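Local coordinates for 7,8-dihydro-6-hydroxymethylpterin pyrophosphokinase-dihydropteroate synthase (Plasmodium falciparum, PDB 6JWS), which probably catalyses two consecutive steps of folate biosynthesis, pyrophosphorylation of 6-hydroxymethyl-7,8-dihydropterin by ATP and condensation of the product with 4-aminobenzoate to 7,8-dihydropteroate, at residues 527-532 with 578-583; 546-551 with 587-592. The protein carries 1 engineered substitution. All coordinates share one frame; numbering follows the deposited sequence.

Contact 1 (527-532 with 578-583); sequences VLMHKR and LGFAKK. With PT1 (pteroic acid), chain I; ACT (acetate ion), chain M.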
ATOM      1  N   VAL B 527      -0.626  11.456  24.844  1.00  9.07           N
ATOM      2  CA  VAL B 527      -0.608  10.132  24.265  1.00  8.73           C
ATOM      3  C   VAL B 527      -0.933   9.126  25.379  1.00  8.95           C
ATOM      4  O   VAL B 527      -0.303   9.136  26.432  1.00  8.66           O
ATOM      5  CB  VAL B 527       0.752   9.854  23.589  1.00  8.94           C
ATOM      6  CG1 VAL B 527       0.775   8.511  22.852  1.00  8.52           C
ATOM      7  CG2 VAL B 527       1.170  10.991  22.643  1.00  8.40           C
ATOM      8  N   LEU B 528      -1.934   8.262  25.144  1.00  8.46           N
ATOM      9  CA  LEU B 528      -2.225   7.169  26.050  1.00  8.49           C
ATOM     10  C   LEU B 528      -1.764   5.862  25.417  1.00  8.46           C
ATOM     11  O   LEU B 528      -2.183   5.509  24.303  1.00  8.75           O
ATOM     12  CB  LEU B 528      -3.730   7.111  26.331  1.00  8.39           C
ATOM     13  CG  LEU B 528      -4.375   8.400  26.842  1.00  8.62           C
ATOM     14  CD1 LEU B 528      -5.899   8.249  26.840  1.00  8.17           C
ATOM     15  CD2 LEU B 528      -3.844   8.771  28.235  1.00  8.33           C
ATOM     16  N   MET B 529      -0.937   5.125  26.155  1.00  7.87           N
ATOM     17  CA  MET B 529      -0.416   3.879  25.622  1.00  7.89           C
ATOM     18  C   MET B 529      -0.884   2.701  26.483  1.00  7.47           C
ATOM     19  O   MET B 529      -1.001   2.840  27.698  1.00  7.46           O
ATOM     20  CB  MET B 529       1.117   3.916  25.578  1.00  8.02           C
ATOM     21  CG  MET B 529       1.723   2.866  24.676  1.00  8.07           C
ATOM     22  SD  MET B 529       3.490   2.631  25.016  1.00  9.10           S
ATOM     23  CE  MET B 529       3.372   1.503  26.410  1.00  8.38           C
ATOM     24  N   HIS B 530      -1.111   1.546  25.849  1.00  6.99           N
ATOM     25  CA  HIS B 530      -1.365   0.286  26.537  1.00  7.24           C
ATOM     26  C   HIS B 530      -0.065  -0.464  26.842  1.00  7.89           C
ATOM     27  O   HIS B 530       0.750  -0.715  25.954  1.00  7.55           O
ATOM     28  CB  HIS B 530      -2.235  -0.647  25.687  1.00  6.60           C
ATOM     29  CG  HIS B 530      -2.448  -1.965  26.359  1.00  6.35           C
ATOM     30  ND1 HIS B 530      -1.607  -3.043  26.157  1.00  6.06           N
ATOM     31  CD2 HIS B 530      -3.390  -2.377  27.246  1.00  6.02           C
ATOM     32  CE1 HIS B 530      -2.006  -4.067  26.885  1.00  5.88           C
ATOM     33  NE2 HIS B 530      -3.089  -3.678  27.580  1.00  6.00           N
ATOM     34  N   LYS B 531       0.098  -0.861  28.109  1.00  9.23           N
ATOM     35  CA  LYS B 531       1.102  -1.835  28.522  1.00  9.93           C
ATOM     36  C   LYS B 531       0.529  -2.651  29.687  1.00 10.41           C
ATOM     37  O   LYS B 531      -0.557  -2.351  30.189  1.00  9.79           O
ATOM     38  CB  LYS B 531       2.413  -1.138  28.907  1.00 10.86           C
ATOM     39  CG  LYS B 531       2.355  -0.232  30.129  1.00 12.66           C
ATOM     40  CD  LYS B 531       3.740   0.168  30.692  1.00 14.19           C
ATOM     41  CE  LYS B 531       3.754   0.600  32.155  1.00 14.90           C
ATOM     42  NZ  LYS B 531       2.702  -0.039  33.007  1.00 17.28           N
ATOM     43  N   ARG B 532       1.234  -3.728  30.049  1.00 10.34           N
ATOM     44  CA  ARG B 532       1.073  -4.402  31.325  1.00 10.60           C
ATOM     45  C   ARG B 532       2.476  -4.551  31.914  1.00 11.59           C
ATOM     46  O   ARG B 532       3.433  -4.779  31.178  1.00 12.31           O
ATOM     47  CB  ARG B 532       0.469  -5.804  31.126  1.00  9.65           C
ATOM     48  CG  ARG B 532      -0.923  -5.867  30.512  1.00  8.94           C
ATOM     49  CD  ARG B 532      -1.222  -7.323  30.166  1.00  8.86           C
ATOM     50  NE  ARG B 532      -2.619  -7.575  29.832  1.00  8.48           N
ATOM     51  CZ  ARG B 532      -3.106  -8.760  29.464  1.00  8.29           C
ATOM     52  NH1 ARG B 532      -2.281  -9.794  29.346  1.00  8.36           N
ATOM     53  NH2 ARG B 532      -4.400  -8.902  29.215  1.00  7.81           N
ATOM     54  N   LEU B 578       3.472  -1.289  21.031  1.00  7.35           N
ATOM     55  CA  LEU B 578       4.153  -2.436  20.448  1.00  7.73           C
ATOM     56  C   LEU B 578       5.303  -2.869  21.357  1.00  8.35           C
ATOM     57  O   LEU B 578       6.045  -2.024  21.880  1.00  8.22           O
ATOM     58  CB  LEU B 578       4.670  -2.080  19.056  1.00  7.56           C
ATOM     59  CG  LEU B 578       3.590  -1.729  18.031  1.00  7.61           C
ATOM     60  CD1 LEU B 578       4.223  -1.100  16.799  1.00  7.65           C
ATOM     61  CD2 LEU B 578       2.767  -2.959  17.645  1.00  7.40           C
ATOM     62  N   GLY B 579       5.453  -4.192  21.531  1.00  8.80           N
ATOM     63  CA  GLY B 579       6.558  -4.704  22.339  1.00  9.06           C
ATOM     64  C   GLY B 579       6.305  -4.617  23.857  1.00  9.37           C
ATOM     65  O   GLY B 579       7.121  -5.091  24.648  1.00  9.82           O
ATOM     66  N   PHE B 580       5.189  -4.019  24.293  1.00  8.97           N
ATOM     67  CA  PHE B 580       4.954  -3.877  25.727  1.00  9.01           C
ATOM     68  C   PHE B 580       3.919  -4.902  26.185  1.00  9.15           C
ATOM     69  O   PHE B 580       2.706  -4.693  26.035  1.00  8.99           O
ATOM     70  CB  PHE B 580       4.462  -2.470  26.077  1.00  8.64           C
ATOM     71  CG  PHE B 580       5.451  -1.326  26.055  1.00  8.64           C
ATOM     72  CD1 PHE B 580       6.108  -0.931  27.211  1.00  8.18           C
ATOM     73  CD2 PHE B 580       5.581  -0.520  24.921  1.00  8.81           C
ATOM     74  CE1 PHE B 580       6.906   0.200  27.223  1.00  8.22           C
ATOM     75  CE2 PHE B 580       6.420   0.588  24.916  1.00  8.44           C
ATOM     76  CZ  PHE B 580       7.056   0.964  26.080  1.00  8.29           C
ATOM     77  N   ALA B 581       4.413  -6.010  26.755  1.00  9.21           N
ATOM     78  CA  ALA B 581       3.584  -7.168  27.054  1.00  9.81           C
ATOM     79  C   ALA B 581       2.899  -7.685  25.790  1.00 10.20           C
ATOM     80  O   ALA B 581       1.705  -8.017  25.814  1.00 10.10           O
ATOM     81  CB  ALA B 581       2.572  -6.889  28.156  1.00  9.34           C
ATOM     82  N   LYS B 582       3.664  -7.773  24.695  1.00 10.52           N
ATOM     83  CA  LYS B 582       3.188  -8.488  23.513  1.00 11.17           C
ATOM     84  C   LYS B 582       4.314  -9.385  22.998  1.00 12.09           C
ATOM     85  O   LYS B 582       5.446  -8.937  22.884  1.00 11.90           O
ATOM     86  CB  LYS B 582       2.724  -7.515  22.418  1.00 10.07           C
ATOM     87  CG  LYS B 582       1.416  -6.776  22.685  1.00  9.72           C
ATOM     88  CD  LYS B 582       1.628  -5.375  23.211  1.00  9.56           C
ATOM     89  CE  LYS B 582       0.388  -4.768  23.839  1.00  9.06           C
ATOM     90  NZ  LYS B 582       0.690  -3.444  24.428  1.00  8.57           N
ATOM     91  N   LYS B 583       4.001 -10.654  22.692  1.00 13.92           N
ATOM     92  CA  LYS B 583       4.898 -11.491  21.901  1.00 15.36           C
ATOM     93  C   LYS B 583       5.043 -10.859  20.514  1.00 14.95           C
ATOM     94  O   LYS B 583       4.202 -10.053  20.095  1.00 13.44           O
ATOM     95  CB  LYS B 583       4.384 -12.934  21.821  1.00 18.20           C
ATOM     96  CG  LYS B 583       4.279 -13.682  23.156  1.00 24.49           C
ATOM     97  CD  LYS B 583       5.600 -14.287  23.607  1.00 31.46           C
ATOM     98  CE  LYS B 583       5.544 -15.064  24.908  1.00 37.26           C
ATOM     99  NZ  LYS B 583       6.127 -14.307  26.047  1.00 40.41           N
TER
HETATM  100  C2  PT1 I 801       6.143   3.494  22.490  1.00  8.52           C
HETATM  101  C3  PT1 I 801       7.326   3.698  23.327  1.00  8.58           C
HETATM  102  C5  PT1 I 801       7.333   4.902  24.163  1.00  8.38           C
HETATM  103  N6  PT1 I 801       8.379   2.845  23.348  1.00  9.25           N
HETATM  104  C7  PT1 I 801       5.159   5.479  23.335  1.00  8.49           C
HETATM  105  N9  PT1 I 801       6.255   5.737  24.120  1.00  8.42           N
HETATM  106  C10 PT1 I 801       9.427   3.096  24.176  1.00  9.10           C
HETATM  107  N11 PT1 I 801       4.074   6.334  23.327  1.00  8.25           N
HETATM  108  C12 PT1 I 801       9.424   4.220  24.992  1.00  8.68           C
HETATM  109  C21 PT1 I 801      11.119  -4.150  22.436  1.00 11.14           C
HETATM  110  O22 PT1 I 801      12.162  -4.329  21.750  1.00 12.07           O
HETATM  111  O1  PT1 I 801       6.066   2.412  21.706  1.00  8.65           O
HETATM  112  N4  PT1 I 801       5.129   4.385  22.526  1.00  8.46           N
HETATM  113  N8  PT1 I 801       8.399   5.099  24.958  1.00  8.24           N
HETATM  114  C13 PT1 I 801      10.564   2.110  24.219  1.00  9.75           C
HETATM  115  N14 PT1 I 801      10.089   0.872  24.893  1.00 10.13           N
HETATM  116  C15 PT1 I 801      10.325  -0.334  24.324  1.00 10.05           C
HETATM  117  C16 PT1 I 801       9.409  -1.393  24.504  1.00  9.83           C
HETATM  118  C17 PT1 I 801      11.520  -0.507  23.553  1.00  9.72           C
HETATM  119  C18 PT1 I 801       9.676  -2.639  23.887  1.00 10.20           C
HETATM  120  C19 PT1 I 801      11.782  -1.766  22.958  1.00 10.02           C
HETATM  121  C20 PT1 I 801      10.850  -2.823  23.109  1.00 10.55           C
HETATM  122  O23 PT1 I 801      10.296  -5.073  22.556  1.00 11.41           O
HETATM  123  C   ACT M 805      -5.650  -5.673  29.055  1.00 14.24           C
HETATM  124  O   ACT M 805      -4.419  -5.470  29.272  1.00 13.44           O
HETATM  125  OXT ACT M 805      -6.216  -6.774  29.186  1.00 14.72           O
HETATM  126  CH3 ACT M 805      -6.508  -4.519  28.531  1.00 14.35           C
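Met-529 and Phe-580 form the apolar half of this contact, beside the bound pteroic acid. The methyl CE of Met-529 sits over the centre of the Phe-580 ring, 3.4 Å from the centroid, as a CH-pi contact. Its SD approaches the same ring obliquely, which makes the pair a Met-aromatic contact. A bend at the last torsion of Met-529 (chi3 83°) turns the methyl onto the ring. On the opposite face lies PT1 C16, offset toward the rim, and Phe-580 CZ comes 3.3 Å from PT1 N14. Met-529 SD is also 3.5 Å from PT1 N4 of the pterin, so both side chains touch the ligand. Farther along, CB of Lys-531 packs on CB of Phe-580, and CB of Arg-532 meets CB of Ala-581.

The polar half centres on the Lys-582 ammonium. NZ donates to His-530 ND1 over 2.9 Å and meets the imidazole edge in its plane. A second bond runs from Lys-582 NZ to Phe-580 O, also 2.9 Å, within its own loop. Ile-576 O and Gly-577 O are further acceptors for this NZ.

An acetate, probably from the crystallisation liquor, bridges His-530 and Arg-532. His-530 NE2 donates to ACT O at 2.8 Å in a nearly straight bond (172°). Arg-532 NE shares that oxygen, while Arg-532 NH2 binds OXT at 2.8 Å.

The contact joins the end of strand 525-529 and the next residues to the loop after strand 572-575 of the TIM barrel. Val-527, Met-529, Gly-579 and Phe-580 belong to the pteroate pocket. Accepting at ND1 and donating from NE2 is consistent with His-530 carrying its proton on NE2. The buried lysine thus ties one loop to the other, while Met-529 backs the aromatic wall that faces the ligand.

Contact 2 (546-551 with 587-592); sequences NLVYDI and SIKLLQ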
ATOM      1  N   ASN B 546      -8.956 -11.231  23.910  1.00 16.78           N
ATOM      2  CA  ASN B 546      -9.062 -10.819  22.521  1.00 16.40           C
ATOM      3  C   ASN B 546      -8.059  -9.694  22.282  1.00 14.34           C
ATOM      4  O   ASN B 546      -8.368  -8.540  22.533  1.00 15.61           O
ATOM      5  CB  ASN B 546     -10.488 -10.357  22.211  1.00 18.19           C
ATOM      6  CG  ASN B 546     -10.706 -10.136  20.731  1.00 22.65           C
ATOM      7  OD1 ASN B 546      -9.767  -9.818  19.991  1.00 25.03           O
ATOM      8  ND2 ASN B 546     -11.942 -10.301  20.287  1.00 22.08           N
ATOM      9  N   LEU B 547      -6.851 -10.029  21.835  1.00 11.74           N
ATOM     10  CA  LEU B 547      -5.743  -9.085  21.837  1.00 10.42           C
ATOM     11  C   LEU B 547      -6.158  -7.735  21.245  1.00 10.15           C
ATOM     12  O   LEU B 547      -5.981  -6.685  21.863  1.00 10.21           O
ATOM     13  CB  LEU B 547      -4.561  -9.711  21.081  1.00  9.74           C
ATOM     14  CG  LEU B 547      -3.458  -8.735  20.645  1.00  9.39           C
ATOM     15  CD1 LEU B 547      -2.489  -8.462  21.800  1.00  9.02           C
ATOM     16  CD2 LEU B 547      -2.701  -9.298  19.455  1.00  8.71           C
ATOM     17  N   VAL B 548      -6.746  -7.759  20.047  1.00  9.66           N
ATOM     18  CA  VAL B 548      -6.953  -6.532  19.316  1.00  9.48           C
ATOM     19  C   VAL B 548      -7.962  -5.633  20.026  1.00  9.91           C
ATOM     20  O   VAL B 548      -7.741  -4.423  20.165  1.00  9.22           O
ATOM     21  CB  VAL B 548      -7.276  -6.818  17.836  1.00  8.91           C
ATOM     22  CG1 VAL B 548      -7.896  -5.600  17.162  1.00  8.17           C
ATOM     23  CG2 VAL B 548      -5.995  -7.246  17.106  1.00  8.59           C
ATOM     24  N   TYR B 549      -9.067  -6.240  20.467  1.00 11.01           N
ATOM     25  CA  TYR B 549     -10.189  -5.506  21.034  1.00 12.07           C
ATOM     26  C   TYR B 549      -9.987  -5.183  22.517  1.00 11.52           C
ATOM     27  O   TYR B 549     -10.480  -4.145  22.981  1.00 11.17           O
ATOM     28  CB  TYR B 549     -11.508  -6.193  20.658  1.00 14.87           C
ATOM     29  CG  TYR B 549     -11.769  -6.054  19.177  1.00 16.81           C
ATOM     30  CD1 TYR B 549     -12.285  -4.872  18.658  1.00 17.41           C
ATOM     31  CD2 TYR B 549     -11.408  -7.059  18.295  1.00 17.01           C
ATOM     32  CE1 TYR B 549     -12.479  -4.718  17.294  1.00 19.75           C
ATOM     33  CE2 TYR B 549     -11.598  -6.919  16.926  1.00 18.87           C
ATOM     34  CZ  TYR B 549     -12.133  -5.744  16.431  1.00 21.01           C
ATOM     35  OH  TYR B 549     -12.339  -5.597  15.086  1.00 29.06           O
ATOM     36  N   ASP B 550      -9.243  -6.031  23.240  1.00 10.79           N
ATOM     37  CA  ASP B 550      -8.925  -5.735  24.634  1.00 12.17           C
ATOM     38  C   ASP B 550      -8.156  -4.409  24.743  1.00 11.33           C
ATOM     39  O   ASP B 550      -8.505  -3.559  25.562  1.00 10.47           O
ATOM     40  CB  ASP B 550      -8.170  -6.888  25.313  1.00 13.60           C
ATOM     41  CG  ASP B 550      -8.997  -8.169  25.452  1.00 15.28           C
ATOM     42  OD1 ASP B 550     -10.256  -8.095  25.300  1.00 15.96           O
ATOM     43  OD2 ASP B 550      -8.379  -9.248  25.686  1.00 15.94           O
ATOM     44  N   ILE B 551      -7.143  -4.228  23.876  1.00 10.28           N
ATOM     45  CA  ILE B 551      -6.294  -3.043  23.877  1.00  9.92           C
ATOM     46  C   ILE B 551      -7.093  -1.817  23.426  1.00 10.00           C
ATOM     47  O   ILE B 551      -7.099  -0.805  24.116  1.00  9.89           O
ATOM     48  CB  ILE B 551      -5.008  -3.317  23.065  1.00 10.38           C
ATOM     49  CG1 ILE B 551      -4.055  -4.238  23.847  1.00 10.63           C
ATOM     50  CG2 ILE B 551      -4.326  -2.033  22.635  1.00  9.89           C
ATOM     51  CD1 ILE B 551      -3.087  -4.995  22.975  1.00 10.43           C
ATOM     52  N   SER B 587       2.628  -8.296  18.449  1.00 10.23           N
ATOM     53  CA  SER B 587       3.004  -6.995  17.918  1.00 10.84           C
ATOM     54  C   SER B 587       2.610  -6.918  16.442  1.00 10.85           C
ATOM     55  O   SER B 587       1.960  -5.962  16.026  1.00 11.29           O
ATOM     56  CB  SER B 587       4.490  -6.724  18.118  1.00 10.68           C
ATOM     57  OG  SER B 587       4.762  -6.427  19.475  1.00 10.40           O
ATOM     58  N   ILE B 588       2.909  -7.976  15.678  1.00 11.16           N
ATOM     59  CA  ILE B 588       2.565  -8.016  14.260  1.00 12.21           C
ATOM     60  C   ILE B 588       1.050  -7.975  14.090  1.00 11.25           C
ATOM     61  O   ILE B 588       0.519  -7.263  13.232  1.00 10.07           O
ATOM     62  CB  ILE B 588       3.210  -9.233  13.558  1.00 13.27           C
ATOM     63  CG1 ILE B 588       4.710  -9.006  13.368  1.00 15.30           C
ATOM     64  CG2 ILE B 588       2.541  -9.487  12.222  1.00 13.61           C
ATOM     65  CD1 ILE B 588       5.567 -10.274  13.505  1.00 19.02           C
ATOM     66  N   LYS B 589       0.355  -8.736  14.941  1.00 11.27           N
ATOM     67  CA  LYS B 589      -1.085  -8.827  14.810  1.00 11.74           C
ATOM     68  C   LYS B 589      -1.731  -7.472  15.065  1.00 10.90           C
ATOM     69  O   LYS B 589      -2.675  -7.113  14.371  1.00 10.53           O
ATOM     70  CB  LYS B 589      -1.694  -9.873  15.745  1.00 14.77           C
ATOM     71  CG  LYS B 589      -3.197 -10.088  15.528  1.00 16.64           C
ATOM     72  CD  LYS B 589      -3.594 -11.515  15.785  1.00 19.52           C
ATOM     73  CE  LYS B 589      -5.075 -11.673  16.060  1.00 24.67           C
ATOM     74  NZ  LYS B 589      -5.877 -11.438  14.834  1.00 30.14           N
ATOM     75  N   LEU B 590      -1.214  -6.727  16.050  1.00  9.96           N
ATOM     76  CA  LEU B 590      -1.743  -5.399  16.299  1.00 10.16           C
ATOM     77  C   LEU B 590      -1.587  -4.522  15.052  1.00 10.18           C
ATOM     78  O   LEU B 590      -2.499  -3.771  14.737  1.00 10.01           O
ATOM     79  CB  LEU B 590      -1.041  -4.783  17.522  1.00  9.58           C
ATOM     80  CG  LEU B 590      -1.462  -5.381  18.867  1.00  9.45           C
ATOM     81  CD1 LEU B 590      -0.499  -4.977  19.961  1.00  8.75           C
ATOM     82  CD2 LEU B 590      -2.896  -4.991  19.234  1.00  9.03           C
ATOM     83  N   LEU B 591      -0.424  -4.598  14.382  1.00 10.71           N
ATOM     84  CA  LEU B 591      -0.167  -3.879  13.130  1.00 11.80           C
ATOM     85  C   LEU B 591      -1.125  -4.346  12.032  1.00 11.43           C
ATOM     86  O   LEU B 591      -1.691  -3.518  11.325  1.00 10.44           O
ATOM     87  CB  LEU B 591       1.295  -4.057  12.692  1.00 11.72           C
ATOM     88  CG  LEU B 591       2.332  -3.296  13.521  1.00 12.01           C
ATOM     89  CD1 LEU B 591       3.735  -3.726  13.115  1.00 13.02           C
ATOM     90  CD2 LEU B 591       2.190  -1.800  13.310  1.00 11.92           C
ATOM     91  N   GLN B 592      -1.343  -5.666  11.930  1.00 11.94           N
ATOM     92  CA  GLN B 592      -2.223  -6.178  10.882  1.00 13.07           C
ATOM     93  C   GLN B 592      -3.632  -5.614  11.056  1.00 12.87           C
ATOM     94  O   GLN B 592      -4.349  -5.445  10.070  1.00 12.28           O
ATOM     95  CB  GLN B 592      -2.299  -7.705  10.884  1.00 13.26           C
ATOM     96  CG  GLN B 592      -0.982  -8.351  10.495  1.00 15.04           C
ATOM     97  CD  GLN B 592      -1.033  -9.856  10.630  1.00 16.42           C
ATOM     98  OE1 GLN B 592      -1.797 -10.388  11.420  1.00 18.82           O
ATOM     99  NE2 GLN B 592      -0.212 -10.558   9.861  1.00 17.16           N
TER
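Helices 547-564 and 584-592 meet here: the axes of segments 547-551 and 587-592 come within 10.2 Å and cross at -75°, and Val-548 and Leu-590 are the closest backbone neighbours. Leu-590 carries most of the packing. Its CD2 methyl reaches into the side chains of Leu-547, Val-548 and Ile-551. The nearest is CD1 of Ile-551, 3.7 Å from Leu-590 CD2. Leu-547 CG follows, 4.0 Å from Leu-590 CD2. Both of these side chains run at about a right angle to Leu-590. Val-548 is more distant, with its CG2 4.4 Å from Leu-590 CD2.

Lys-589 adds its aliphatic part at the outer side of the contact. Its CB lies 3.9 Å from Leu-547 CD2, and the two side chains pass alongside each other in opposite directions. The first torsion of Leu-547, with CG anti to the backbone N (chi1 164°), places CG against Leu-590 and CD2 along Lys-589. The lysine CG also approaches Val-548 CG2, more loosely.

The first turn of helix 547-564 is held by its own polar groups. Asn-546 occupies the N-cap position, and its backbone N donates to Asp-550 OD2 over 2.7 Å. That bond is nearly straight (172°) but meets the oxygen from above the carboxylate plane.

Beyond the two helices, Ile-551 also packs on His-530 and Lys-582 of the neighbouring loops. On helix 584-592, Gln-592 NE2 bonds to Ile-703 O and Gln-705 O of the second subunit. The contact itself, between two outer helices of the TIM barrel, is apolar: branched aliphatic groups of both helices pack together, and the exposed Lys-589 lends its methylenes.

Overall arrangement
From the N terminus, the chain runs through strand 525-529 into 530-532, then on to helix 547-564, strand 572-575, the loop 578-583 and helix 584-592. Contact 1 closes the loop from 532 to 578, and contact 2 the one from 551 to 587. The two spans cross, because 546-551 lies inside the first and 587-592 beyond it. Their centres are about 10 Å apart. The side chain of Ile-551 bridges the two contacts, and the Gly-579 N and Ser-587 OG pair is a probable hydrogen bond. Contact 1 joins the two strand-end loops beside the pteroate pocket, contact 2 the helices that follow them, and the bridging residues tie the pairs together.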